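Local coordinates for protein glycosyl hydrolase 25 (Streptococcus pneumoniae, PDB 4FF5) that probably cleaves the glycan strands of peptidoglycan, as other family 25 glycosyl hydrolases do, and takes part in host-cell invasion by the pneumococcus, at residues A[65-75]-A[237-245]; A[149-158]-A[179-190]. All blocks are in the same frame, centred on the assembly; numbering follows the deposited sequence.

Interaction 1. Residues A[65-75]-A[237-245]; sequences EINYDALSQNI and IAGFDHDLD
Leu71, on the short helix 68-73, sends CD1 among Ile237, Phe240 and Leu244, 4.1 Å from both Ile237 CG2 and Phe240 CB. This core belongs to the TIM-like (beta/alpha)5(beta)3 barrel of family 25: the helix after the first strand, 54-57, meets the loop entering the last strand, 244-249. Leu71 CG, anti to the backbone N (chi1 -162°), lies beside Phe240, both side chains pointing the same way. Ile75 CG2 meets Ile237 CD1 at 3.9 Å, and Ile55 of the first strand touches Leu71, Ile75 and Ile237, a place that suits branched aliphatics. Just before the helix, Ile66 CG1 packs obliquely on Phe240 CD1 at 3.7 Å.

A type II turn, Ile237 to Phe240, brings Gly239 against the helix start. Its positive phi (114°) calls for glycine, and a CB would also collide with Leu71 N. Gly239 O accepts from Asn67 N at 2.8 Å, in the carbonyl plane. Asn67 is the N-cap, its OD1 receiving Ala70 N. Seven residues on, Asn74 ND2 reaches Ala238 O from above the carbonyl plane, at 3.1 Å. On the solvent side, one water donates to Glu65 O at 2.6 Å and accepts from Asp241 N.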
loop_
_atom_site.group_PDB
_atom_site.type_symbol
_atom_site.label_atom_id
_atom_site.label_comp_id
_atom_site.label_asym_id
_atom_site.label_seq_id
_atom_site.Cartn_x
_atom_site.Cartn_y
_atom_site.Cartn_z
ATOM N N GLU A 65 -8.432 18.417 0.245
ATOM C CA GLU A 65 -9.637 18.046 -0.496
ATOM C C GLU A 65 -10.339 16.841 0.125
ATOM O O GLU A 65 -11.424 16.445 -0.320
ATOM C CB GLU A 65 -9.330 17.840 -1.973
ATOM C CG GLU A 65 -9.185 19.131 -2.757
ATOM C CD GLU A 65 -8.451 18.950 -4.066
ATOM O OE1 GLU A 65 -8.484 17.841 -4.629
ATOM O OE2 GLU A 65 -7.825 19.920 -4.540
ATOM N N ILE A 66 -9.752 16.305 1.195
ATOM C CA ILE A 66 -10.337 15.161 1.911
ATOM C C ILE A 66 -11.043 15.551 3.213
ATOM O O ILE A 66 -10.421 16.110 4.124
ATOM C CB ILE A 66 -9.287 14.072 2.239
ATOM C CG1 ILE A 66 -8.627 13.560 0.950
ATOM C CG2 ILE A 66 -9.938 12.930 3.016
ATOM C CD1 ILE A 66 -7.330 12.811 1.197
ATOM N N ASN A 67 -12.340 15.228 3.287
ATOM C CA ASN A 67 -13.078 15.301 4.529
ATOM C C ASN A 67 -12.765 14.035 5.329
ATOM O O ASN A 67 -13.427 13.010 5.164
ATOM C CB ASN A 67 -14.591 15.475 4.254
ATOM C CG ASN A 67 -15.408 15.603 5.521
ATOM O OD1 ASN A 67 -14.905 15.377 6.616
ATOM N ND2 ASN A 67 -16.697 15.934 5.374
ATOM N N TYR A 68 -11.749 14.101 6.190
ATOM C CA TYR A 68 -11.292 12.873 6.869
ATOM C C TYR A 68 -12.357 12.279 7.788
ATOM O O TYR A 68 -12.481 11.059 7.869
ATOM C CB TYR A 68 -9.981 13.062 7.618
ATOM C CG TYR A 68 -8.763 13.219 6.724
ATOM C CD1 TYR A 68 -8.116 12.098 6.166
ATOM C CD2 TYR A 68 -8.243 14.492 6.444
ATOM C CE1 TYR A 68 -6.985 12.248 5.359
ATOM C CE2 TYR A 68 -7.120 14.652 5.645
ATOM C CZ TYR A 68 -6.497 13.527 5.093
ATOM O OH TYR A 68 -5.383 13.720 4.305
ATOM N N ASP A 69 -13.133 13.145 8.456
ATOM C CA ASP A 69 -14.295 12.692 9.244
ATOM C C ASP A 69 -15.203 11.780 8.430
ATOM O O ASP A 69 -15.548 10.684 8.876
ATOM C CB ASP A 69 -15.107 13.892 9.786
ATOM C CG ASP A 69 -14.374 14.655 10.875
ATOM O OD1 ASP A 69 -13.432 14.104 11.473
ATOM O OD2 ASP A 69 -14.750 15.816 11.159
ATOM N N ALA A 70 -15.586 12.224 7.236
ATOM C CA ALA A 70 -16.471 11.438 6.377
ATOM C C ALA A 70 -15.768 10.187 5.842
ATOM O O ALA A 70 -16.331 9.080 5.838
ATOM C CB ALA A 70 -16.999 12.289 5.227
ATOM N N LEU A 71 -14.528 10.360 5.398
ATOM C CA LEU A 71 -13.814 9.258 4.749
ATOM C C LEU A 71 -13.578 8.088 5.699
ATOM O O LEU A 71 -13.767 6.929 5.313
ATOM C CB LEU A 71 -12.512 9.766 4.109
ATOM C CG LEU A 71 -11.842 8.883 3.033
ATOM C CD1 LEU A 71 -12.445 9.091 1.649
ATOM C CD2 LEU A 71 -10.350 9.137 2.979
ATOM N N SER A 72 -13.190 8.383 6.941
ATOM C CA SER A 72 -12.823 7.345 7.926
ATOM C C SER A 72 -13.968 6.405 8.318
ATOM O O SER A 72 -13.730 5.233 8.677
ATOM C CB SER A 72 -12.221 7.980 9.189
ATOM O OG SER A 72 -13.207 8.703 9.905
ATOM N N GLN A 73 -15.198 6.912 8.252
ATOM C CA GLN A 73 -16.370 6.083 8.551
ATOM C C GLN A 73 -16.871 5.301 7.318
ATOM O O GLN A 73 -17.727 4.414 7.456
ATOM C CB GLN A 73 -17.501 6.884 9.226
ATOM C CG GLN A 73 -17.130 7.638 10.506
ATOM C CD GLN A 73 -16.374 6.801 11.542
ATOM O OE1 GLN A 73 -16.856 5.769 12.011
ATOM N NE2 GLN A 73 -15.183 7.268 11.918
ATOM N N ASN A 74 -16.298 5.601 6.144
ATOM C CA ASN A 74 -16.619 4.912 4.880
ATOM C C ASN A 74 -15.531 3.910 4.416
ATOM O O ASN A 74 -15.636 3.321 3.333
ATOM C CB ASN A 74 -16.922 5.937 3.768
ATOM C CG ASN A 74 -18.247 6.671 3.976
ATOM O OD1 ASN A 74 -19.250 6.064 4.308
ATOM N ND2 ASN A 74 -18.252 7.985 3.752
ATOM N N ILE A 75 -14.495 3.719 5.233
ATOM C CA ILE A 75 -13.427 2.759 4.915
ATOM C C ILE A 75 -13.078 1.847 6.095
ATOM O O ILE A 75 -13.378 2.167 7.250
ATOM C CB ILE A 75 -12.155 3.483 4.390
ATOM C CG1 ILE A 75 -11.517 4.364 5.486
ATOM C CG2 ILE A 75 -12.495 4.303 3.147
ATOM C CD1 ILE A 75 -10.168 4.966 5.123
ATOM N N ILE A 237 -15.564 7.444 -3.149
ATOM C CA ILE A 237 -16.017 7.243 -1.771
ATOM C C ILE A 237 -16.409 8.593 -1.160
ATOM O O ILE A 237 -15.730 9.605 -1.368
ATOM C CB ILE A 237 -14.943 6.573 -0.887
ATOM C CG1 ILE A 237 -14.593 5.177 -1.421
ATOM C CG2 ILE A 237 -15.405 6.466 0.563
ATOM C CD1 ILE A 237 -13.691 4.370 -0.519
ATOM N N ALA A 238 -17.514 8.598 -0.417
ATOM C CA ALA A 238 -17.995 9.812 0.245
ATOM C C ALA A 238 -16.924 10.413 1.160
ATOM O O ALA A 238 -16.357 9.719 2.000
ATOM C CB ALA A 238 -19.274 9.511 1.023
ATOM N N GLY A 239 -16.669 11.713 1.003
ATOM C CA GLY A 239 -15.620 12.393 1.760
ATOM C C GLY A 239 -14.486 12.866 0.870
ATOM O O GLY A 239 -13.590 13.581 1.330
ATOM N N PHE A 240 -14.529 12.466 -0.404
ATOM C CA PHE A 240 -13.521 12.843 -1.409
ATOM C C PHE A 240 -14.152 12.817 -2.795
ATOM O O PHE A 240 -14.808 11.845 -3.165
ATOM C CB PHE A 240 -12.284 11.906 -1.326
ATOM C CG PHE A 240 -11.140 12.280 -2.252
ATOM C CD1 PHE A 240 -10.543 13.539 -2.188
ATOM C CD2 PHE A 240 -10.622 11.351 -3.146
ATOM C CE1 PHE A 240 -9.502 13.882 -3.041
ATOM C CE2 PHE A 240 -9.572 11.677 -3.987
ATOM C CZ PHE A 240 -9.003 12.949 -3.934
ATOM N N ASP A 241 -13.951 13.885 -3.559
ATOM C CA ASP A 241 -14.626 14.060 -4.847
ATOM C C ASP A 241 -13.966 13.349 -6.035
ATOM O O ASP A 241 -14.616 13.115 -7.057
ATOM C CB ASP A 241 -14.757 15.549 -5.177
ATOM C CG ASP A 241 -15.720 16.290 -4.254
ATOM O OD1 ASP A 241 -16.502 15.663 -3.505
ATOM O OD2 ASP A 241 -15.695 17.532 -4.285
ATOM N N HIS A 242 -12.682 13.017 -5.915
ATOM C CA HIS A 242 -11.920 12.517 -7.058
ATOM C C HIS A 242 -11.682 11.037 -6.983
ATOM O O HIS A 242 -12.053 10.397 -5.998
ATOM C CB HIS A 242 -10.604 13.276 -7.180
ATOM C CG HIS A 242 -10.760 14.759 -6.971
ATOM N ND1 HIS A 242 -11.477 15.531 -7.812
ATOM C CD2 HIS A 242 -10.310 15.596 -5.948
ATOM C CE1 HIS A 242 -11.477 16.804 -7.364
ATOM N NE2 HIS A 242 -10.758 16.844 -6.223
ATOM N N ASP A 243 -11.060 10.505 -8.034
ATOM C CA ASP A 243 -10.779 9.068 -8.188
ATOM C C ASP A 243 -9.936 8.493 -7.057
ATOM O O ASP A 243 -8.957 9.116 -6.626
ATOM C CB ASP A 243 -10.063 8.820 -9.521
ATOM C CG ASP A 243 -10.984 8.919 -10.708
ATOM O OD1 ASP A 243 -12.202 8.990 -10.519
ATOM O OD2 ASP A 243 -10.488 8.921 -11.847
ATOM N N LEU A 244 -10.308 7.298 -6.589
ATOM C CA LEU A 244 -9.534 6.600 -5.561
ATOM C C LEU A 244 -9.239 5.156 -5.944
ATOM O O LEU A 244 -10.103 4.444 -6.496
ATOM C CB LEU A 244 -10.286 6.584 -4.225
ATOM C CG LEU A 244 -10.267 7.818 -3.330
ATOM C CD1 LEU A 244 -11.211 7.617 -2.152
ATOM C CD2 LEU A 244 -8.840 8.090 -2.869
ATOM N N ASP A 245 -8.031 4.721 -5.614
ATOM C CA ASP A 245 -7.704 3.307 -5.665
ATOM C C ASP A 245 -8.468 2.595 -4.567
ATOM O O ASP A 245 -8.313 2.947 -3.383
ATOM C CB ASP A 245 -6.215 3.080 -5.386
ATOM C CG ASP A 245 -5.297 3.551 -6.512
ATOM O OD1 ASP A 245 -4.059 3.595 -6.278
ATOM O OD2 ASP A 245 -5.776 3.879 -7.618
HETATM O O HOH W 1 -12.785 16.338 -2.527
HETATM O O HOH W 2 -14.498 16.571 0.442
#

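Interaction 2. Residues A[149-158]-A[179-190]; sequences SYYWLDVEDK and AKNIGIYVGVYF. With EDO (1,2-ethanediol), chain G.
Strands 151-155 and 182-186 are the parallel neighbours of a beta-alpha-beta unit, joined through helix 163-177. Five backbone hydrogen bonds run from Tyr151 N to Val155 N; Gly183 N to Tyr151 O, at 2.8 Å, is among the straightest (169°). At the strand entrance, Asn181 CB sits over the centre of the Tyr150 ring, 3.3 Å from its centroid. With chi1 -60°, CG lies beside the backbone N, and ND2 donates to Ser149 O at 2.9 Å, close to the amide plane; the same nitrogen also bonds Lys265 O.

Trp152 CE3 comes within 3.3 Å of Gly183 C. A CB there would run into the indole, so glycine gives Trp152 its place. Beyond it, Asp154 and Tyr185 lie side by side, OD1 3.2 Å from CD2, with the carboxylate turned 76° from the ring; the Tyr185 hydroxyl is bonded to Gln230. The other face is largely apolar: Ala179 CB lies over the Tyr151 ring, Leu153 CD1 meets Ile182 CG2 at 3.7 Å and Val155 CG2 meets Ile184. Helix 163-177 covers Leu153, Val155 and Ile182.

Past the strands, water joins Val155 O to Gly187 N, the N-cap. Phe190 presses CE2 on Val155 CG1 at 3.7 Å. Polar and aromatic groups on the inner face, with apolar side chains on the outer, are the pattern of a TIM barrel, whose active site lies at the C-terminal strand ends.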
loop_
_atom_site.group_PDB
_atom_site.type_symbol
_atom_site.label_atom_id
_atom_site.label_comp_id
_atom_site.label_asym_id
_atom_site.label_seq_id
_atom_site.Cartn_x
_atom_site.Cartn_y
_atom_site.Cartn_z
ATOM N N SER A 149 0.784 -0.423 10.155
ATOM C CA SER A 149 0.369 -1.814 10.318
ATOM C C SER A 149 1.090 -2.789 9.376
ATOM O O SER A 149 1.076 -3.995 9.612
ATOM C CB SER A 149 -1.141 -1.937 10.136
ATOM O OG SER A 149 -1.490 -1.804 8.758
ATOM N N TYR A 150 1.688 -2.267 8.299
ATOM C CA TYR A 150 2.338 -3.088 7.294
ATOM C C TYR A 150 3.201 -2.184 6.419
ATOM O O TYR A 150 2.899 -1.006 6.259
ATOM C CB TYR A 150 1.285 -3.784 6.422
ATOM C CG TYR A 150 1.461 -5.284 6.295
ATOM C CD1 TYR A 150 0.788 -6.156 7.157
ATOM C CD2 TYR A 150 2.293 -5.833 5.313
ATOM C CE1 TYR A 150 0.944 -7.537 7.050
ATOM C CE2 TYR A 150 2.451 -7.211 5.194
ATOM C CZ TYR A 150 1.768 -8.056 6.064
ATOM O OH TYR A 150 1.926 -9.427 5.965
ATOM N N TYR A 151 4.256 -2.742 5.851
ATOM C CA TYR A 151 5.053 -2.023 4.867
ATOM C C TYR A 151 4.912 -2.742 3.533
ATOM O O TYR A 151 5.108 -3.950 3.469
ATOM C CB TYR A 151 6.515 -2.051 5.273
ATOM C CG TYR A 151 6.826 -1.292 6.525
ATOM C CD1 TYR A 151 6.666 -1.878 7.796
ATOM C CD2 TYR A 151 7.336 0.000 6.449
ATOM C CE1 TYR A 151 6.983 -1.156 8.956
ATOM C CE2 TYR A 151 7.653 0.722 7.597
ATOM C CZ TYR A 151 7.482 0.144 8.842
ATOM O OH TYR A 151 7.816 0.904 9.959
ATOM N N TRP A 152 4.575 -2.007 2.481
ATOM C CA TRP A 152 4.364 -2.609 1.153
ATOM C C TRP A 152 5.333 -2.096 0.115
ATOM O O TRP A 152 5.587 -0.878 0.022
ATOM C CB TRP A 152 2.937 -2.312 0.679
ATOM C CG TRP A 152 1.853 -3.019 1.464
ATOM C CD1 TRP A 152 1.110 -2.524 2.525
ATOM C CD2 TRP A 152 1.364 -4.386 1.258
ATOM N NE1 TRP A 152 0.208 -3.454 2.971
ATOM C CE2 TRP A 152 0.314 -4.600 2.260
ATOM C CE3 TRP A 152 1.679 -5.422 0.372
ATOM C CZ2 TRP A 152 -0.393 -5.798 2.347
ATOM C CZ3 TRP A 152 0.976 -6.631 0.488
ATOM C CH2 TRP A 152 -0.045 -6.804 1.440
ATOM N N LEU A 153 5.848 -3.016 -0.706
ATOM C CA LEU A 153 6.697 -2.680 -1.844
ATOM C C LEU A 153 5.834 -2.677 -3.081
ATOM O O LEU A 153 5.315 -3.731 -3.470
ATOM C CB LEU A 153 7.804 -3.746 -2.013
ATOM C CG LEU A 153 9.072 -3.526 -1.161
ATOM C CD1 LEU A 153 8.783 -3.646 0.329
ATOM C CD2 LEU A 153 10.174 -4.477 -1.622
ATOM N N ASP A 154 5.643 -1.504 -3.673
ATOM C CA ASP A 154 4.861 -1.358 -4.905
ATOM C C ASP A 154 5.820 -1.548 -6.082
ATOM O O ASP A 154 6.645 -0.681 -6.372
ATOM C CB ASP A 154 4.153 0.014 -4.920
ATOM C CG ASP A 154 3.618 0.402 -6.299
ATOM O OD1 ASP A 154 3.667 -0.408 -7.240
ATOM O OD2 ASP A 154 3.204 1.552 -6.464
ATOM N N VAL A 155 5.731 -2.711 -6.731
ATOM C CA VAL A 155 6.653 -3.072 -7.798
ATOM C C VAL A 155 5.914 -3.028 -9.132
ATOM O O VAL A 155 4.968 -3.799 -9.341
ATOM C CB VAL A 155 7.224 -4.490 -7.565
ATOM C CG1 VAL A 155 8.164 -4.888 -8.698
ATOM C CG2 VAL A 155 7.951 -4.540 -6.222
ATOM N N GLU A 156 6.302 -2.143 -10.042
ATOM C CA GLU A 156 5.597 -2.163 -11.325
ATOM C C GLU A 156 6.354 -1.801 -12.582
ATOM O O GLU A 156 5.819 -1.936 -13.680
ATOM C CB GLU A 156 4.296 -1.393 -11.262
ATOM C CG GLU A 156 4.429 0.045 -10.823
ATOM C CD GLU A 156 3.045 0.631 -10.493
ATOM O OE1 GLU A 156 2.480 1.243 -11.396
ATOM O OE2 GLU A 156 2.512 0.483 -9.361
ATOM N N ASP A 157 7.577 -1.342 -12.456
ATOM C CA ASP A 157 8.399 -1.374 -13.657
ATOM C C ASP A 157 9.832 -1.772 -13.428
ATOM O O ASP A 157 10.362 -1.694 -12.303
ATOM C CB ASP A 157 8.248 -0.116 -14.497
ATOM C CG ASP A 157 8.177 1.105 -13.668
ATOM O OD1 ASP A 157 7.279 1.935 -13.950
ATOM O OD2 ASP A 157 8.992 1.190 -12.716
ATOM N N LYS A 158 10.434 -2.250 -14.512
ATOM C CA LYS A 158 11.757 -2.836 -14.446
ATOM C C LYS A 158 12.772 -1.717 -14.416
ATOM O O LYS A 158 12.976 -1.026 -15.422
ATOM C CB LYS A 158 12.002 -3.748 -15.647
ATOM C CG LYS A 158 13.281 -4.559 -15.496
ATOM C CD LYS A 158 13.770 -5.121 -16.814
ATOM C CE LYS A 158 14.848 -4.244 -17.425
ATOM N NZ LYS A 158 15.404 -4.885 -18.653
ATOM N N ALA A 179 11.527 -3.663 10.074
ATOM C CA ALA A 179 10.193 -3.974 9.542
ATOM C C ALA A 179 9.914 -5.477 9.647
ATOM O O ALA A 179 10.757 -6.286 9.282
ATOM C CB ALA A 179 10.069 -3.526 8.099
ATOM N N LYS A 180 8.723 -5.831 10.133
ATOM C CA LYS A 180 8.320 -7.227 10.286
ATOM C C LYS A 180 7.298 -7.623 9.225
ATOM O O LYS A 180 7.372 -8.709 8.665
ATOM C CB LYS A 180 7.705 -7.462 11.675
ATOM C CG LYS A 180 8.571 -7.013 12.848
ATOM C CD LYS A 180 9.854 -7.810 12.925
ATOM C CE LYS A 180 10.730 -7.285 14.048
ATOM N NZ LYS A 180 12.120 -7.729 13.756
ATOM N N ASN A 181 6.314 -6.753 9.018
ATOM C CA ASN A 181 5.246 -6.981 8.059
ATOM C C ASN A 181 5.705 -6.341 6.774
ATOM O O ASN A 181 5.708 -5.109 6.656
ATOM C CB ASN A 181 3.933 -6.371 8.563
ATOM C CG ASN A 181 3.487 -6.965 9.890
ATOM O OD1 ASN A 181 3.905 -8.066 10.270
ATOM N ND2 ASN A 181 2.635 -6.248 10.598
ATOM N N ILE A 182 6.173 -7.176 5.839
ATOM C CA ILE A 182 6.673 -6.675 4.554
ATOM C C ILE A 182 5.976 -7.420 3.411
ATOM O O ILE A 182 6.228 -8.613 3.176
ATOM C CB ILE A 182 8.200 -6.804 4.390
ATOM C CG1 ILE A 182 8.950 -6.234 5.599
ATOM C CG2 ILE A 182 8.664 -6.039 3.157
ATOM C CD1 ILE A 182 10.456 -6.379 5.433
ATOM N N GLY A 183 5.106 -6.695 2.710
ATOM C CA GLY A 183 4.319 -7.302 1.647
ATOM C C GLY A 183 4.735 -6.754 0.312
ATOM O O GLY A 183 5.425 -5.726 0.235
ATOM N N ILE A 184 4.330 -7.442 -0.753
ATOM C CA ILE A 184 4.648 -6.977 -2.115
ATOM C C ILE A 184 3.364 -6.766 -2.934
ATOM O O ILE A 184 2.498 -7.606 -2.953
ATOM C CB ILE A 184 5.630 -7.938 -2.866
ATOM C CG1 ILE A 184 5.916 -7.384 -4.278
ATOM C CG2 ILE A 184 5.056 -9.369 -2.920
ATOM C CD1 ILE A 184 7.047 -8.084 -5.017
ATOM N N TYR A 185 3.255 -5.595 -3.563
ATOM C CA TYR A 185 2.262 -5.323 -4.582
ATOM C C TYR A 185 2.907 -5.502 -5.969
ATOM O O TYR A 185 3.933 -4.882 -6.286
ATOM C CB TYR A 185 1.747 -3.897 -4.390
ATOM C CG TYR A 185 0.921 -3.286 -5.509
ATOM C CD1 TYR A 185 -0.458 -3.205 -5.408
ATOM C CD2 TYR A 185 1.535 -2.754 -6.653
ATOM C CE1 TYR A 185 -1.211 -2.588 -6.403
ATOM C CE2 TYR A 185 0.786 -2.145 -7.656
ATOM C CZ TYR A 185 -0.572 -2.070 -7.533
ATOM O OH TYR A 185 -1.299 -1.454 -8.542
ATOM N N VAL A 186 2.310 -6.369 -6.784
ATOM C CA VAL A 186 2.853 -6.619 -8.128
ATOM C C VAL A 186 1.755 -7.183 -9.041
ATOM O O VAL A 186 0.936 -7.991 -8.597
ATOM C CB VAL A 186 4.126 -7.523 -8.049
ATOM C CG1 VAL A 186 3.844 -8.898 -7.442
ATOM C CG2 VAL A 186 4.817 -7.646 -9.410
ATOM N N GLY A 187 1.726 -6.746 -10.296
ATOM C CA GLY A 187 0.760 -7.309 -11.261
ATOM C C GLY A 187 1.186 -8.720 -11.650
ATOM O O GLY A 187 2.374 -9.084 -11.544
ATOM N N VAL A 188 0.230 -9.531 -12.113
ATOM C CA VAL A 188 0.526 -10.933 -12.418
ATOM C C VAL A 188 1.526 -11.056 -13.590
ATOM O O VAL A 188 2.510 -11.823 -13.523
ATOM C CB VAL A 188 -0.764 -11.730 -12.717
ATOM C CG1 VAL A 188 -0.411 -13.121 -13.230
ATOM C CG2 VAL A 188 -1.626 -11.821 -11.454
ATOM N N TYR A 189 1.269 -10.308 -14.652
ATOM C CA TYR A 189 2.136 -10.382 -15.823
ATOM C C TYR A 189 3.560 -9.921 -15.520
ATOM O O TYR A 189 4.523 -10.545 -15.962
ATOM C CB TYR A 189 1.540 -9.572 -16.969
ATOM C CG TYR A 189 0.231 -10.116 -17.480
ATOM C CD1 TYR A 189 0.148 -11.401 -18.012
ATOM C CD2 TYR A 189 -0.920 -9.341 -17.430
ATOM C CE1 TYR A 189 -1.059 -11.906 -18.472
ATOM C CE2 TYR A 189 -2.133 -9.834 -17.888
ATOM C CZ TYR A 189 -2.192 -11.113 -18.415
ATOM O OH TYR A 189 -3.403 -11.591 -18.872
ATOM N N PHE A 190 3.694 -8.838 -14.755
ATOM C CA PHE A 190 5.015 -8.351 -14.370
ATOM C C PHE A 190 5.775 -9.404 -13.550
ATOM O O PHE A 190 6.939 -9.705 -13.826
ATOM C CB PHE A 190 4.914 -7.033 -13.577
ATOM C CG PHE A 190 6.238 -6.337 -13.411
ATOM C CD1 PHE A 190 6.651 -5.381 -14.335
ATOM C CD2 PHE A 190 7.090 -6.671 -12.373
ATOM C CE1 PHE A 190 7.882 -4.753 -14.209
ATOM C CE2 PHE A 190 8.334 -6.045 -12.240
ATOM C CZ PHE A 190 8.728 -5.079 -13.163
HETATM C C1 EDO G . 4.083 -10.395 -19.302
HETATM O O1 EDO G . 4.999 -9.396 -18.816
HETATM C C2 EDO G . 4.552 -11.777 -18.874
HETATM O O2 EDO G . 3.564 -12.298 -17.979
HETATM O O HOH W 3 3.383 -4.703 -11.274
HETATM O O HOH W 4 -0.227 1.832 -8.092
#

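Both contacts reach the same closed sheet, their centres 24 Å apart. Interaction 2 is the buried one, joining two adjacent parallel strands through a regular run of five backbone bonds. Interaction 1, partly buried, lies farther from the chain centre and joins the beginning of the barrel to the loop leading into its last strand; it encloses interaction 2 along the chain. It buries less surface, with two direct hydrogen bonds to turn carbonyls. Both use glycine, one to permit a turn against a helix, the other to admit an indole. Acidic and aromatic side chains meet inside the barrel in interaction 2; one asparagine amide, a backbone N-H and waters serve the edge of interaction 1.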